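Local coordinates for protein subtilase cytotoxin subunit A (Escherichia coli, PDB 2IY9) that cleaves the endoplasmic reticulum chaperone BiP of host cells as the serine protease subunit of the AB5 subtilase cytotoxin, at residues Leu39-Lys42 / Asn43-Val46. Numbering follows the deposited sequence.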
ATOM      1  N   LEU A  39     -19.127   6.357   7.945  1.00 34.60           N
ATOM      2  CA  LEU A  39     -19.417   6.744   6.563  1.00 34.24           C
ATOM      3  C   LEU A  39     -19.178   5.643   5.521  1.00 33.88           C
ATOM      4  O   LEU A  39     -19.610   5.774   4.372  1.00 33.22           O
ATOM      5  CB  LEU A  39     -18.602   7.988   6.171  1.00 34.48           C
ATOM      6  CG  LEU A  39     -18.638   9.213   7.087  1.00 35.36           C
ATOM      7  CD1 LEU A  39     -17.799  10.335   6.508  1.00 36.40           C
ATOM      8  CD2 LEU A  39     -20.068   9.678   7.321  1.00 36.03           C
ATOM      9  N   THR A  40     -18.467   4.586   5.910  1.00 33.65           N
ATOM     10  CA  THR A  40     -18.162   3.472   5.003  1.00 33.88           C
ATOM     11  C   THR A  40     -19.316   2.466   4.934  1.00 34.14           C
ATOM     12  O   THR A  40     -20.149   2.393   5.846  1.00 33.80           O
ATOM     13  CB  THR A  40     -16.851   2.738   5.398  1.00 33.69           C
ATOM     14  OG1 THR A  40     -17.012   2.085   6.659  1.00 32.92           O
ATOM     15  CG2 THR A  40     -15.678   3.717   5.489  1.00 34.09           C
ATOM     16  N   ASP A  41     -19.353   1.695   3.849  1.00 34.11           N
ATOM     17  CA  ASP A  41     -20.416   0.724   3.594  1.00 34.66           C
ATOM     18  C   ASP A  41     -19.869  -0.691   3.824  1.00 34.77           C
ATOM     19  O   ASP A  41     -19.245  -1.279   2.934  1.00 34.12           O
ATOM     20  CB  ASP A  41     -20.954   0.907   2.159  1.00 34.91           C
ATOM     21  CG  ASP A  41     -21.969  -0.164   1.745  1.00 36.75           C
ATOM     22  OD1 ASP A  41     -22.895   0.154   0.968  1.00 39.27           O
ATOM     23  OD2 ASP A  41     -21.836  -1.340   2.155  1.00 41.31           O
ATOM     24  N   LYS A  42     -20.123  -1.231   5.015  1.00 34.95           N
ATOM     25  CA  LYS A  42     -19.621  -2.563   5.400  1.00 35.67           C
ATOM     26  C   LYS A  42     -20.357  -3.693   4.671  1.00 35.02           C
ATOM     27  O   LYS A  42     -19.966  -4.856   4.741  1.00 35.48           O
ATOM     28  CB  LYS A  42     -19.692  -2.756   6.926  1.00 35.76           C
ATOM     29  CG  LYS A  42     -21.101  -2.996   7.495  1.00 36.80           C
ATOM     30  CD  LYS A  42     -21.092  -3.152   9.034  1.00 37.09           C
ATOM     31  CE  LYS A  42     -20.446  -4.464   9.493  1.00 40.41           C
ATOM     32  NZ  LYS A  42     -20.171  -4.485  10.981  1.00 42.88           N
ATOM     33  N   ASN A  43     -21.420  -3.334   3.969  1.00 34.39           N
ATOM     34  CA  ASN A  43     -22.211  -4.290   3.213  1.00 34.16           C
ATOM     35  C   ASN A  43     -21.670  -4.530   1.809  1.00 33.04           C
ATOM     36  O   ASN A  43     -22.135  -5.419   1.112  1.00 32.97           O
ATOM     37  CB  ASN A  43     -23.672  -3.832   3.179  1.00 34.48           C
ATOM     38  CG  ASN A  43     -24.313  -3.854   4.556  1.00 36.45           C
ATOM     39  OD1 ASN A  43     -24.312  -4.887   5.237  1.00 38.66           O
ATOM     40  ND2 ASN A  43     -24.850  -2.711   4.983  1.00 36.94           N
ATOM     41  N   THR A  44     -20.678  -3.731   1.412  1.00 31.61           N
ATOM     42  CA  THR A  44     -20.021  -3.880   0.120  1.00 30.09           C
ATOM     43  C   THR A  44     -18.670  -4.538   0.344  1.00 29.27           C
ATOM     44  O   THR A  44     -17.799  -3.953   0.996  1.00 28.57           O
ATOM     45  CB  THR A  44     -19.835  -2.517  -0.571  1.00 29.78           C
ATOM     46  OG1 THR A  44     -21.124  -1.956  -0.868  1.00 32.07           O
ATOM     47  CG2 THR A  44     -19.034  -2.665  -1.859  1.00 30.21           C
ATOM     48  N   PRO A  45     -18.497  -5.766  -0.166  1.00 28.30           N
ATOM     49  CA  PRO A  45     -17.229  -6.449   0.061  1.00 27.76           C
ATOM     50  C   PRO A  45     -16.081  -5.743  -0.644  1.00 26.73           C
ATOM     51  O   PRO A  45     -16.213  -5.302  -1.790  1.00 26.13           O
ATOM     52  CB  PRO A  45     -17.468  -7.848  -0.525  1.00 27.88           C
ATOM     53  CG  PRO A  45     -18.994  -7.980  -0.579  1.00 28.46           C
ATOM     54  CD  PRO A  45     -19.427  -6.602  -0.942  1.00 28.72           C
ATOM     55  N   VAL A  46     -14.978  -5.602   0.077  1.00 26.23           N
ATOM     56  CA  VAL A  46     -13.767  -5.001  -0.450  1.00 25.08           C
ATOM     57  C   VAL A  46     -12.639  -5.945  -0.122  1.00 24.30           C
ATOM     58  O   VAL A  46     -12.430  -6.271   1.043  1.00 24.77           O
ATOM     59  CB  VAL A  46     -13.481  -3.624   0.206  1.00 25.06           C
ATOM     60  CG1 VAL A  46     -12.129  -3.070  -0.252  1.00 25.02           C
ATOM     61  CG2 VAL A  46     -14.587  -2.628  -0.121  1.00 25.31           C
TER
HETATM   62  O   HOH W   1     -16.862  -3.274   3.182  1.00 34.99           O
HETATM   63  O   HOH W   2     -21.484   0.950  -1.401  1.00 40.91           O
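D41 and T44 are joined by a backbone hydrogen bond. T44 N donates to D41 O at 3.2 Å and closes the turn.

The carboxylate of D41 faces the amides that follow it. CG anti to the backbone N (chi1 174°) turns it toward the N-H groups of N43 and T44. D41 OD2 accepts a weak, bent hydrogen bond from N43 N at 2.7 Å. D41 OD2 also lies 2.8 Å from T44 N. The side chains of D41 and T44 cross at about a right angle.

D41 to T44 form a type I beta turn, and the weak N43 N to D41 OD2 bond adds an Asx turn. The turn sits at the surface, in the loop between helix 34-38 and strand 47-52 of the subtilase fold. D41 N is tied to S287 OG of helix 271-288.

Two waters bridge D41 and T44, one between their carbonyl oxygens and one between their side chains. The first donates to D41 O and to T44 O. The second donates to D41 OD1 at 2.9 Å and accepts from T44 OG1 at 3.0 Å.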